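Local coordinates for protein transcriptional regulator AefR (Pseudomonas syringae pv. tomato, PDB 3CDL) that is a TetR-family transcriptional regulator that probably binds regulatory DNA as a dimer through a helix-turn-helix motif and so controls gene transcription, at residues S165-P170 with A177-Q182; E88-K93 with N186-A191; S31-A36 with V41-V46; Q9-I14 with K53-A58. All coordinates share one frame; numbering follows the deposited sequence.

Contact 1: residues S165-P170 with A177-Q182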
loop_
_atom_site.group_PDB
_atom_site.type_symbol
_atom_site.label_atom_id
_atom_site.label_comp_id
_atom_site.label_asym_id
_atom_site.label_seq_id
_atom_site.Cartn_x
_atom_site.Cartn_y
_atom_site.Cartn_z
ATOM N N SER B 165 -7.028 0.037 3.011
ATOM C CA SER B 165 -6.242 -0.856 3.878
ATOM C C SER B 165 -6.891 -2.235 3.983
ATOM O O SER B 165 -6.236 -3.210 4.360
ATOM C CB SER B 165 -6.034 -0.237 5.262
ATOM O OG SER B 165 -7.271 -0.042 5.940
ATOM N N PHE B 166 -8.165 -2.294 3.609
ATOM C CA PHE B 166 -8.950 -3.537 3.557
ATOM C C PHE B 166 -9.280 -3.958 2.128
ATOM O O PHE B 166 -9.310 -5.146 1.807
ATOM C CB PHE B 166 -10.289 -3.385 4.318
ATOM C CG PHE B 166 -10.122 -3.120 5.788
ATOM C CD1 PHE B 166 -9.706 -4.144 6.654
ATOM C CD2 PHE B 166 -10.351 -1.837 6.310
ATOM C CE1 PHE B 166 -9.544 -3.903 8.012
ATOM C CE2 PHE B 166 -10.186 -1.582 7.660
ATOM C CZ PHE B 166 -9.784 -2.609 8.512
ATOM N N ALA B 167 -9.572 -2.977 1.278
ATOM C CA ALA B 167 -10.130 -3.269 -0.022
ATOM C C ALA B 167 -9.173 -2.955 -1.179
ATOM O O ALA B 167 -9.545 -3.069 -2.360
ATOM C CB ALA B 167 -11.453 -2.549 -0.185
ATOM N N PHE B 168 -7.942 -2.565 -0.876
ATOM C CA PHE B 168 -7.021 -2.302 -1.973
ATOM C C PHE B 168 -5.678 -2.997 -1.796
ATOM O O PHE B 168 -5.425 -4.004 -2.471
ATOM C CB PHE B 168 -6.902 -0.816 -2.235
ATOM C CG PHE B 168 -6.016 -0.480 -3.386
ATOM C CD1 PHE B 168 -6.480 -0.614 -4.709
ATOM C CD2 PHE B 168 -4.715 -0.012 -3.162
ATOM C CE1 PHE B 168 -5.657 -0.303 -5.789
ATOM C CE2 PHE B 168 -3.887 0.293 -4.218
ATOM C CZ PHE B 168 -4.364 0.158 -5.547
ATOM N N TRP B 169 -4.834 -2.494 -0.892
ATOM C CA TRP B 169 -3.549 -3.131 -0.612
ATOM C C TRP B 169 -3.536 -4.659 -0.395
ATOM O O TRP B 169 -2.744 -5.332 -1.027
ATOM C CB TRP B 169 -2.824 -2.404 0.512
ATOM C CG TRP B 169 -2.543 -0.969 0.130
ATOM C CD1 TRP B 169 -3.042 0.158 0.728
ATOM C CD2 TRP B 169 -1.705 -0.520 -0.936
ATOM N NE1 TRP B 169 -2.554 1.299 0.099
ATOM C CE2 TRP B 169 -1.737 0.907 -0.930
ATOM C CE3 TRP B 169 -0.945 -1.176 -1.914
ATOM C CZ2 TRP B 169 -1.014 1.684 -1.854
ATOM C CZ3 TRP B 169 -0.226 -0.399 -2.845
ATOM C CH2 TRP B 169 -0.262 1.011 -2.798
ATOM N N PRO B 170 -4.375 -5.221 0.508
ATOM C CA PRO B 170 -4.367 -6.688 0.561
ATOM C C PRO B 170 -4.539 -7.368 -0.789
ATOM O O PRO B 170 -3.898 -8.383 -1.055
ATOM C CB PRO B 170 -5.543 -7.006 1.496
ATOM C CG PRO B 170 -5.514 -5.873 2.469
ATOM C CD PRO B 170 -5.267 -4.663 1.551
ATOM N N ALA B 177 -8.770 -11.885 -1.362
ATOM C CA ALA B 177 -10.103 -11.935 -1.955
ATOM C C ALA B 177 -10.733 -10.532 -1.957
ATOM O O ALA B 177 -10.296 -9.635 -1.217
ATOM C CB ALA B 177 -10.968 -12.917 -1.184
ATOM N N LEU B 178 -11.734 -10.328 -2.805
ATOM C CA LEU B 178 -12.563 -9.135 -2.710
ATOM C C LEU B 178 -13.249 -9.141 -1.332
ATOM O O LEU B 178 -13.390 -10.201 -0.712
ATOM C CB LEU B 178 -13.588 -9.111 -3.848
ATOM C CG LEU B 178 -13.161 -8.495 -5.202
ATOM C CD1 LEU B 178 -11.664 -8.151 -5.262
ATOM C CD2 LEU B 178 -13.586 -9.328 -6.424
ATOM N N LEU B 179 -13.640 -7.977 -0.820
ATOM C CA LEU B 179 -14.492 -7.974 0.370
ATOM C C LEU B 179 -15.904 -8.398 0.006
ATOM O O LEU B 179 -16.434 -7.970 -1.022
ATOM C CB LEU B 179 -14.523 -6.606 1.042
ATOM C CG LEU B 179 -13.166 -6.032 1.474
ATOM C CD1 LEU B 179 -13.325 -4.622 2.020
ATOM C CD2 LEU B 179 -12.509 -6.961 2.498
ATOM N N THR B 180 -16.497 -9.252 0.846
ATOM C CA THR B 180 -17.931 -9.511 0.803
ATOM C C THR B 180 -18.648 -8.185 1.083
ATOM O O THR B 180 -18.024 -7.242 1.580
ATOM C CB THR B 180 -18.363 -10.583 1.837
ATOM O OG1 THR B 180 -18.222 -10.048 3.156
ATOM C CG2 THR B 180 -17.531 -11.867 1.702
ATOM N N PRO B 181 -19.940 -8.084 0.718
ATOM C CA PRO B 181 -20.733 -6.872 1.007
ATOM C C PRO B 181 -20.817 -6.506 2.503
ATOM O O PRO B 181 -20.709 -5.314 2.857
ATOM C CB PRO B 181 -22.120 -7.219 0.451
ATOM C CG PRO B 181 -21.858 -8.296 -0.571
ATOM C CD PRO B 181 -20.721 -9.091 -0.026
ATOM N N GLN B 182 -21.012 -7.521 3.357
ATOM C CA GLN B 182 -20.984 -7.373 4.820
ATOM C C GLN B 182 -19.698 -6.691 5.234
ATOM O O GLN B 182 -19.711 -5.611 5.821
ATOM C CB GLN B 182 -21.066 -8.733 5.505
ATOM C CG GLN B 182 -22.418 -9.388 5.399
ATOM C CD GLN B 182 -22.552 -10.343 4.218
ATOM O OE1 GLN B 182 -23.380 -11.256 4.269
ATOM N NE2 GLN B 182 -21.745 -10.146 3.154
#
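Phe-166 O lies against Leu-179, whose CD2 methyl approaches it to 3.7 Å, and is gripped by the side-chain amide of Gln-171, whose NE2 also reaches Ala-177 O, so one amide nitrogen ties the end of helix 152-167 to the loop that leads into helix 181-199. This junction between helices 152-167 and 181-199 belongs to the all-helical C-terminal domain of a TetR-family regulator, and Leu-179 supplies its apolar contact across the segments. The other Leu-179 branch, CD1, meets Ala-167 CB at 3.6 Å and touches Phe-166 CB at 4.0 Å. With CG beside the backbone N (chi1 -57°), both methyls are carried onto the last turn of the helix. Ala-167 also touches Met-94 and Leu-97 of helix 82-97. Phe-166 sends its ring away from Leu-179, to stack on Phe-154 of the second subunit, and Trp-169 stacks on Trp-169 of that subunit, placing the junction beside the dimer interface. On the Trp-169 ring, Phe-168 CD2 sits 3.7 Å above the plane, over its centre.

Contact 2: residues E88-K93 with N186-A191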
loop_
_atom_site.group_PDB
_atom_site.type_symbol
_atom_site.label_atom_id
_atom_site.label_comp_id
_atom_site.label_asym_id
_atom_site.label_seq_id
_atom_site.Cartn_x
_atom_site.Cartn_y
_atom_site.Cartn_z
ATOM N N GLU B 88 -22.472 7.833 0.897
ATOM C CA GLU B 88 -22.539 7.748 -0.556
ATOM C C GLU B 88 -21.194 7.883 -1.285
ATOM O O GLU B 88 -20.960 7.211 -2.290
ATOM C CB GLU B 88 -23.448 8.859 -1.051
ATOM C CG GLU B 88 -24.559 8.424 -1.929
ATOM C CD GLU B 88 -25.529 9.565 -2.197
ATOM O OE1 GLU B 88 -26.730 9.436 -1.860
ATOM O OE2 GLU B 88 -25.083 10.608 -2.728
ATOM N N LEU B 89 -20.321 8.767 -0.801
ATOM C CA LEU B 89 -19.002 8.937 -1.399
ATOM C C LEU B 89 -18.205 7.662 -1.173
ATOM O O LEU B 89 -17.586 7.111 -2.083
ATOM C CB LEU B 89 -18.243 10.115 -0.758
ATOM C CG LEU B 89 -18.376 11.538 -1.324
ATOM C CD1 LEU B 89 -19.568 12.269 -0.724
ATOM C CD2 LEU B 89 -17.094 12.356 -1.100
ATOM N N LEU B 90 -18.218 7.213 0.073
ATOM C CA LEU B 90 -17.441 6.062 0.482
ATOM C C LEU B 90 -17.884 4.818 -0.286
ATOM O O LEU B 90 -17.052 3.986 -0.662
ATOM C CB LEU B 90 -17.577 5.877 1.989
ATOM C CG LEU B 90 -16.560 6.533 2.928
ATOM C CD1 LEU B 90 -15.494 7.382 2.236
ATOM C CD2 LEU B 90 -17.248 7.264 4.101
ATOM N N TRP B 91 -19.181 4.694 -0.534
ATOM C CA TRP B 91 -19.657 3.587 -1.336
ATOM C C TRP B 91 -19.186 3.634 -2.778
ATOM O O TRP B 91 -18.753 2.611 -3.312
ATOM C CB TRP B 91 -21.171 3.396 -1.238
ATOM C CG TRP B 91 -21.556 2.474 -0.114
ATOM C CD1 TRP B 91 -22.250 2.808 0.999
ATOM C CD2 TRP B 91 -21.223 1.076 0.026
ATOM N NE1 TRP B 91 -22.415 1.711 1.811
ATOM C CE2 TRP B 91 -21.787 0.637 1.243
ATOM C CE3 TRP B 91 -20.514 0.157 -0.760
ATOM C CZ2 TRP B 91 -21.671 -0.682 1.696
ATOM C CZ3 TRP B 91 -20.397 -1.160 -0.307
ATOM C CH2 TRP B 91 -20.971 -1.561 0.914
ATOM N N GLY B 92 -19.271 4.803 -3.410
ATOM C CA GLY B 92 -18.663 5.008 -4.736
ATOM C C GLY B 92 -17.224 4.490 -4.827
ATOM O O GLY B 92 -16.911 3.639 -5.666
ATOM N N LYS B 93 -16.349 4.986 -3.956
ATOM C CA LYS B 93 -14.974 4.501 -3.921
ATOM C C LYS B 93 -14.852 3.004 -3.599
ATOM O O LYS B 93 -13.949 2.355 -4.102
ATOM C CB LYS B 93 -14.133 5.320 -2.944
ATOM C CG LYS B 93 -12.609 5.076 -3.009
ATOM C CD LYS B 93 -12.043 5.237 -4.432
ATOM C CE LYS B 93 -10.578 5.661 -4.479
ATOM N NZ LYS B 93 -9.630 4.945 -3.517
ATOM N N ASN B 186 -19.194 -2.754 6.617
ATOM C CA ASN B 186 -18.407 -2.761 7.833
ATOM C C ASN B 186 -17.278 -1.739 7.763
ATOM O O ASN B 186 -17.134 -0.885 8.653
ATOM C CB ASN B 186 -17.778 -4.121 7.986
ATOM C CG ASN B 186 -17.909 -4.643 9.352
ATOM O OD1 ASN B 186 -17.175 -4.221 10.266
ATOM N ND2 ASN B 186 -18.866 -5.573 9.538
ATOM N N VAL B 187 -16.462 -1.834 6.708
ATOM C CA VAL B 187 -15.301 -0.975 6.630
ATOM C C VAL B 187 -15.750 0.447 6.319
ATOM O O VAL B 187 -15.279 1.403 6.950
ATOM C CB VAL B 187 -14.104 -1.540 5.747
ATOM C CG1 VAL B 187 -13.919 -3.038 5.932
ATOM C CG2 VAL B 187 -14.246 -1.195 4.314
ATOM N N VAL B 188 -16.719 0.591 5.425
ATOM C CA VAL B 188 -17.229 1.924 5.110
ATOM C C VAL B 188 -17.743 2.622 6.374
ATOM O O VAL B 188 -17.339 3.744 6.699
ATOM C CB VAL B 188 -18.375 1.883 4.086
ATOM C CG1 VAL B 188 -18.956 3.262 3.905
ATOM C CG2 VAL B 188 -17.888 1.353 2.763
ATOM N N GLU B 189 -18.627 1.919 7.075
ATOM C CA GLU B 189 -19.296 2.399 8.271
ATOM C C GLU B 189 -18.319 2.903 9.330
ATOM O O GLU B 189 -18.461 4.049 9.767
ATOM C CB GLU B 189 -20.167 1.287 8.838
ATOM C CG GLU B 189 -21.476 1.760 9.395
ATOM C CD GLU B 189 -22.606 1.677 8.386
ATOM O OE1 GLU B 189 -23.079 0.551 8.093
ATOM O OE2 GLU B 189 -23.043 2.746 7.911
ATOM N N SER B 190 -17.339 2.083 9.736
ATOM C CA SER B 190 -16.349 2.572 10.701
ATOM C C SER B 190 -15.477 3.675 10.173
ATOM O O SER B 190 -15.108 4.559 10.933
ATOM C CB SER B 190 -15.470 1.489 11.360
ATOM O OG SER B 190 -15.161 0.482 10.440
ATOM N N ALA B 191 -15.161 3.644 8.882
ATOM C CA ALA B 191 -14.389 4.733 8.269
ATOM C C ALA B 191 -15.132 6.015 8.489
ATOM O O ALA B 191 -14.579 6.935 9.098
ATOM C CB ALA B 191 -14.147 4.485 6.798
#
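Val-188 spreads its two methyls over consecutive residues of the facing helix, CG1 against Leu-90 and CG2 against Trp-91. This is helix-to-helix packing in the C-terminal domain of a TetR-family protein, with helix 181-199 laid against helix 82-97, and no hydrogen bond joins 88-93 to 186-191. The tighter half is the approach of Val-188 CG1 to Leu-90 CB, at 3.5 Å; there the two side chains slide past each other in opposite directions, and the methyl meets the base of the leucine more closely than its branch point. The other half is a CH-pi contact: Val-188 CG2 stands 4.3 Å from the centroid of the six-membered ring of Trp-91 and only 10° off its normal, squarely over the face. Both contacts follow from one rotation, CG1 lying anti to the backbone N (chi1 174°) and CG2 beside it.

In the next shell, Leu-87 of helix 82-97 also packs on Val-188, Phe-134 and Leu-192 bear on Leu-90, and Gln-184 and Ser-185 touch Trp-91. Further out, Ala-191 leans on Leu-162 and Leu-163 of helix 152-167, while Asn-186, Val-187 and Ser-190 pack on Phe-154 of the second subunit. One helix thus serves both the interior of its own domain and the dimer interface. Asn-186 O takes two bonds from one residue: Ser-190 OG donates to it at 3.0 Å, tilted 24° from the carbonyl plane, and Ser-190 N comes from the opposite face.

Contact 3: residues S31-A36 with V41-V46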
loop_
_atom_site.group_PDB
_atom_site.type_symbol
_atom_site.label_atom_id
_atom_site.label_comp_id
_atom_site.label_asym_id
_atom_site.label_seq_id
_atom_site.Cartn_x
_atom_site.Cartn_y
_atom_site.Cartn_z
ATOM N N SER B 31 7.070 -7.160 -24.978
ATOM C CA SER B 31 7.146 -6.368 -26.197
ATOM C C SER B 31 5.780 -6.123 -26.850
ATOM O O SER B 31 4.818 -6.878 -26.644
ATOM C CB SER B 31 8.063 -7.063 -27.190
ATOM O OG SER B 31 7.537 -8.333 -27.512
HETATM N N MSE B 32 5.731 -5.061 -27.652
HETATM C CA MSE B 32 4.529 -4.636 -28.365
HETATM C C MSE B 32 3.977 -5.727 -29.269
HETATM O O MSE B 32 2.759 -5.859 -29.408
HETATM C CB MSE B 32 4.804 -3.376 -29.186
HETATM C CG MSE B 32 5.206 -2.167 -28.368
HETATM SE SE MSE B 32 3.824 -1.618 -27.105
HETATM C CE MSE B 32 2.763 -0.475 -28.286
ATOM N N ASP B 33 4.867 -6.507 -29.880
ATOM C CA ASP B 33 4.431 -7.646 -30.677
ATOM C C ASP B 33 3.910 -8.808 -29.837
ATOM O O ASP B 33 3.028 -9.537 -30.290
ATOM C CB ASP B 33 5.473 -8.128 -31.716
ATOM C CG ASP B 33 6.855 -7.515 -31.530
ATOM O OD1 ASP B 33 7.252 -7.232 -30.373
ATOM O OD2 ASP B 33 7.547 -7.330 -32.562
ATOM N N ARG B 34 4.441 -8.990 -28.627
ATOM C CA ARG B 34 3.908 -10.027 -27.750
ATOM C C ARG B 34 2.494 -9.642 -27.353
ATOM O O ARG B 34 1.579 -10.468 -27.414
ATOM C CB ARG B 34 4.799 -10.261 -26.533
ATOM C CG ARG B 34 4.735 -11.684 -25.999
ATOM C CD ARG B 34 6.122 -12.266 -25.792
ATOM N NE ARG B 34 6.973 -11.402 -24.961
ATOM C CZ ARG B 34 8.282 -11.591 -24.736
ATOM N NH1 ARG B 34 8.949 -10.740 -23.966
ATOM N NH2 ARG B 34 8.931 -12.626 -25.278
ATOM N N ILE B 35 2.325 -8.369 -26.992
ATOM C CA ILE B 35 1.007 -7.760 -26.760
ATOM C C ILE B 35 0.051 -8.010 -27.942
ATOM O O ILE B 35 -1.082 -8.468 -27.739
ATOM C CB ILE B 35 1.137 -6.233 -26.462
ATOM C CG1 ILE B 35 1.809 -6.011 -25.110
ATOM C CG2 ILE B 35 -0.216 -5.516 -26.524
ATOM C CD1 ILE B 35 2.252 -4.580 -24.864
ATOM N N ALA B 36 0.526 -7.718 -29.155
ATOM C CA ALA B 36 -0.259 -7.858 -30.397
ATOM C C ALA B 36 -0.678 -9.308 -30.681
ATOM O O ALA B 36 -1.805 -9.563 -31.115
ATOM C CB ALA B 36 0.508 -7.283 -31.576
ATOM N N VAL B 41 -4.131 -9.110 -32.709
ATOM C CA VAL B 41 -4.153 -7.904 -33.538
ATOM C C VAL B 41 -2.810 -7.759 -34.300
ATOM O O VAL B 41 -1.832 -8.487 -34.008
ATOM C CB VAL B 41 -4.479 -6.669 -32.639
ATOM C CG1 VAL B 41 -3.220 -6.117 -31.996
ATOM C CG2 VAL B 41 -5.217 -5.603 -33.408
ATOM N N SER B 42 -2.768 -6.850 -35.288
ATOM C CA SER B 42 -1.535 -6.666 -36.074
ATOM C C SER B 42 -0.614 -5.677 -35.345
ATOM O O SER B 42 -1.105 -4.649 -34.827
ATOM C CB SER B 42 -1.847 -6.176 -37.518
ATOM O OG SER B 42 -2.346 -4.788 -37.549
ATOM N N LYS B 43 0.706 -5.989 -35.300
ATOM C CA LYS B 43 1.689 -5.075 -34.696
ATOM C C LYS B 43 1.287 -3.646 -35.025
ATOM O O LYS B 43 1.365 -2.747 -34.180
ATOM C CB LYS B 43 3.109 -5.332 -35.213
ATOM C CG LYS B 43 3.829 -6.522 -34.602
ATOM C CD LYS B 43 4.905 -7.030 -35.557
ATOM C CE LYS B 43 5.398 -8.421 -35.175
ATOM N NZ LYS B 43 5.972 -9.153 -36.344
ATOM N N ARG B 44 0.817 -3.482 -36.258
ATOM C CA ARG B 44 0.407 -2.209 -36.827
ATOM C C ARG B 44 -0.727 -1.532 -36.037
ATOM O O ARG B 44 -0.561 -0.402 -35.572
ATOM C CB ARG B 44 0.037 -2.422 -38.309
ATOM C CG ARG B 44 -0.178 -1.116 -39.136
ATOM C CD ARG B 44 -0.956 -1.627 -40.416
ATOM N NE ARG B 44 -1.420 -0.516 -41.257
ATOM C CZ ARG B 44 -0.611 0.052 -42.244
ATOM N NH1 ARG B 44 0.725 -0.324 -42.455
ATOM N NH2 ARG B 44 -1.162 1.036 -42.971
ATOM N N THR B 45 -1.861 -2.209 -35.861
ATOM C CA THR B 45 -2.991 -1.559 -35.183
ATOM C C THR B 45 -2.672 -1.250 -33.705
ATOM O O THR B 45 -3.254 -0.349 -33.103
ATOM C CB THR B 45 -4.337 -2.331 -35.351
ATOM O OG1 THR B 45 -4.231 -3.631 -34.761
ATOM C CG2 THR B 45 -4.722 -2.467 -36.832
ATOM N N VAL B 46 -1.717 -1.988 -33.145
ATOM C CA VAL B 46 -1.197 -1.722 -31.807
ATOM C C VAL B 46 -0.451 -0.386 -31.745
ATOM O O VAL B 46 -0.676 0.396 -30.824
ATOM C CB VAL B 46 -0.283 -2.881 -31.299
ATOM C CG1 VAL B 46 0.566 -2.443 -30.109
ATOM C CG2 VAL B 46 -1.120 -4.086 -30.916
#
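Ala-36 is the tight centre of this contact, a small side chain on which both ends of 41-46 close. Its CB lies 3.6 Å from Val-46 CG2 and is also met by Val-41, whose CG1 rests alongside the alanine backbone. The second branch of Val-46 serves another residue: CG1, anti to the backbone N (chi1 164°), reaches the CE methyl of Met-32, a selenomethionine, at 3.5 Å. The turn is drawn in by a backbone bond from Val-41 N to Ala-36 O, 2.9 Å long and almost straight at 177°, in the carbonyl plane. Together these contacts set helix 43-49 against helix 32-39 in the predicted helix-turn-helix, the DNA-binding motif of TetR-family repressors, whose second helix typically enters the major groove.

The solvent side is more open. The aliphatic chain of exposed Lys-43, extended beyond CG, lays its CE on Asp-33 CB at 3.5 Å, but the charges do not pair: Lys-43 NZ stays 4.5 Å from Asp-33 OD2, beyond a salt bridge, though the opposite charges would still be expected to attract. Asp-33 OD1 instead accepts from Ser-31 OG at 3.1 Å, on its anti side and 27° out of the carboxylate plane. Each helix has a serine N-cap, and the firmer is Ser-42, whose OG accepts from Thr-45 N at 3.1 Å; the Ser-31 cap to Arg-34 N is weak.

Among the neighbouring helices, Ile-35 touches Ile-14 and Phe-22 of helix 9-24 and Leu-56 of helix 53-64, while Met-32 packs on Lys-53 of that last helix.

Contact 4: residues Q9-I14 with K53-A58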
loop_
_atom_site.group_PDB
_atom_site.type_symbol
_atom_site.label_atom_id
_atom_site.label_comp_id
_atom_site.label_asym_id
_atom_site.label_seq_id
_atom_site.Cartn_x
_atom_site.Cartn_y
_atom_site.Cartn_z
ATOM N N GLN B 9 -13.730 -0.546 -28.028
ATOM C CA GLN B 9 -13.487 -1.938 -27.621
ATOM C C GLN B 9 -12.168 -2.552 -28.147
ATOM O O GLN B 9 -11.661 -3.525 -27.577
ATOM C CB GLN B 9 -14.700 -2.834 -27.911
ATOM C CG GLN B 9 -14.837 -4.010 -26.928
ATOM C CD GLN B 9 -16.287 -4.396 -26.623
ATOM O OE1 GLN B 9 -17.225 -3.835 -27.223
ATOM N NE2 GLN B 9 -16.465 -5.369 -25.685
ATOM N N LYS B 10 -11.611 -1.978 -29.212
ATOM C CA LYS B 10 -10.313 -2.431 -29.701
ATOM C C LYS B 10 -9.143 -1.840 -28.913
ATOM O O LYS B 10 -8.094 -2.481 -28.796
ATOM C CB LYS B 10 -10.144 -2.161 -31.192
ATOM C CG LYS B 10 -9.111 -3.075 -31.859
ATOM C CD LYS B 10 -9.502 -4.564 -31.781
ATOM C CE LYS B 10 -10.667 -4.924 -32.717
ATOM N NZ LYS B 10 -10.361 -4.673 -34.150
ATOM N N ARG B 11 -9.318 -0.624 -28.387
ATOM C CA ARG B 11 -8.350 -0.057 -27.454
ATOM C C ARG B 11 -8.306 -0.927 -26.209
ATOM O O ARG B 11 -7.223 -1.308 -25.749
ATOM C CB ARG B 11 -8.686 1.397 -27.080
ATOM C CG ARG B 11 -7.735 2.440 -27.679
ATOM C CD ARG B 11 -7.482 3.643 -26.752
ATOM N NE ARG B 11 -6.254 4.362 -27.131
ATOM C CZ ARG B 11 -5.664 5.318 -26.411
ATOM N NH1 ARG B 11 -6.175 5.702 -25.245
ATOM N NH2 ARG B 11 -4.550 5.893 -26.856
ATOM N N GLU B 12 -9.493 -1.254 -25.692
ATOM C CA GLU B 12 -9.632 -2.069 -24.488
ATOM C C GLU B 12 -8.998 -3.429 -24.690
ATOM O O GLU B 12 -8.306 -3.928 -23.804
ATOM C CB GLU B 12 -11.101 -2.229 -24.071
ATOM C CG GLU B 12 -11.833 -0.927 -23.710
ATOM C CD GLU B 12 -11.312 -0.244 -22.441
ATOM O OE1 GLU B 12 -11.869 0.822 -22.088
ATOM O OE2 GLU B 12 -10.366 -0.759 -21.797
ATOM N N SER B 13 -9.228 -4.008 -25.864
ATOM C CA SER B 13 -8.604 -5.261 -26.268
ATOM C C SER B 13 -7.087 -5.217 -26.039
ATOM O O SER B 13 -6.525 -6.079 -25.362
ATOM C CB SER B 13 -8.930 -5.539 -27.742
ATOM O OG SER B 13 -8.643 -6.872 -28.123
ATOM N N ILE B 14 -6.435 -4.194 -26.586
ATOM C CA ILE B 14 -4.977 -4.041 -26.484
ATOM C C ILE B 14 -4.511 -3.748 -25.041
ATOM O O ILE B 14 -3.518 -4.324 -24.569
ATOM C CB ILE B 14 -4.465 -2.934 -27.441
ATOM C CG1 ILE B 14 -4.877 -3.236 -28.888
ATOM C CG2 ILE B 14 -2.958 -2.763 -27.309
ATOM C CD1 ILE B 14 -4.885 -2.022 -29.802
ATOM N N LYS B 53 5.359 1.657 -25.357
ATOM C CA LYS B 53 5.034 1.230 -23.982
ATOM C C LYS B 53 4.864 2.385 -22.962
ATOM O O LYS B 53 3.964 2.324 -22.116
ATOM C CB LYS B 53 6.064 0.213 -23.481
ATOM C CG LYS B 53 6.149 -1.051 -24.335
ATOM C CD LYS B 53 7.404 -1.865 -24.019
ATOM C CE LYS B 53 7.412 -2.320 -22.580
ATOM N NZ LYS B 53 8.515 -3.270 -22.322
ATOM N N GLU B 54 5.710 3.423 -23.052
ATOM C CA GLU B 54 5.489 4.698 -22.339
ATOM C C GLU B 54 4.055 5.214 -22.516
ATOM O O GLU B 54 3.349 5.444 -21.535
ATOM C CB GLU B 54 6.462 5.793 -22.811
ATOM C CG GLU B 54 7.826 5.832 -22.104
ATOM C CD GLU B 54 8.427 7.250 -22.005
ATOM O OE1 GLU B 54 7.647 8.212 -21.778
ATOM O OE2 GLU B 54 9.676 7.402 -22.135
ATOM N N GLU B 55 3.631 5.391 -23.769
ATOM C CA GLU B 55 2.306 5.934 -24.080
ATOM C C GLU B 55 1.203 4.988 -23.605
ATOM O O GLU B 55 0.082 5.413 -23.326
ATOM C CB GLU B 55 2.176 6.223 -25.579
ATOM C CG GLU B 55 1.504 7.565 -25.923
ATOM C CD GLU B 55 0.061 7.441 -26.471
ATOM O OE1 GLU B 55 -0.685 6.528 -26.051
ATOM O OE2 GLU B 55 -0.335 8.269 -27.330
ATOM N N LEU B 56 1.532 3.706 -23.500
ATOM C CA LEU B 56 0.585 2.699 -23.039
ATOM C C LEU B 56 0.533 2.679 -21.514
ATOM O O LEU B 56 -0.556 2.629 -20.908
ATOM C CB LEU B 56 0.975 1.328 -23.610
ATOM C CG LEU B 56 0.347 0.033 -23.077
ATOM C CD1 LEU B 56 -1.187 -0.037 -23.301
ATOM C CD2 LEU B 56 1.054 -1.132 -23.729
ATOM N N PHE B 57 1.718 2.716 -20.902
ATOM C CA PHE B 57 1.834 2.887 -19.460
ATOM C C PHE B 57 1.159 4.176 -18.993
ATOM O O PHE B 57 0.526 4.191 -17.936
ATOM C CB PHE B 57 3.298 2.876 -19.017
ATOM C CG PHE B 57 3.471 2.968 -17.529
ATOM C CD1 PHE B 57 3.297 1.843 -16.728
ATOM C CD2 PHE B 57 3.790 4.173 -16.932
ATOM C CE1 PHE B 57 3.435 1.914 -15.388
ATOM C CE2 PHE B 57 3.928 4.263 -15.573
ATOM C CZ PHE B 57 3.743 3.129 -14.790
ATOM N N ALA B 58 1.296 5.244 -19.782
ATOM C CA ALA B 58 0.671 6.535 -19.481
ATOM C C ALA B 58 -0.836 6.389 -19.354
ATOM O O ALA B 58 -1.437 6.979 -18.469
ATOM C CB ALA B 58 1.007 7.565 -20.541
#
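The guanidinium of Arg-11 and the carboxylate of Glu-55 are turned 75° against each other and meet obliquely, through Arg-11 NH2 and Glu-55 OE1. At 4.0 Å this is a long salt bridge, without a hydrogen bond. It lies on the surface where helix 9-24 of the TetR-family DNA-binding domain meets helix 53-64, the helix that follows the helix-turn-helix, and is a worked example of a surface ion pair shared among several partners. The two side chains cross at about a right angle. Arg-11 bends at chi2 and then runs nearly straight, with chi4 at -170°, which carries its charged end toward helix 53-64; Glu-55 also bends at chi2 to come forward. Phe-50 packs on both Arg-11 and Glu-55 and so joins them by apolar contact as well. Beneath the charges, Ile-14 and Leu-56 both rest on Ile-35 of helix 32-39, which fills in between the two helices. The arginine has further partners: NH1 makes a weak, long ion pair with Glu-59, while NH2 has a firmer hold in a hydrogen bond to His-49 O and keeps its long salt bridge to Glu-55 OE1.

Overall arrangement
The four contacts fall into two pairs in different parts of the fold. Contacts 1 and 2, with centres 12 Å apart, share helix 181-199 and the side turned to the second subunit; both are apolar across their segments, contact 2 being the more buried. Contacts 3 and 4, about 10 Å apart between centres, hold the DNA-binding domain: contact 3 joins the two helices of the motif with a buried alanine-valine centre and a backbone bond, whereas contact 4 is a surface ion pair between the helices that flank them. Ile-35 CD1 touches Leu-56 CD2 at 3.8 Å, linking this second pair. The centres of contacts 2 and 3 lie 40 Å apart, on opposite sides of the chain's centre.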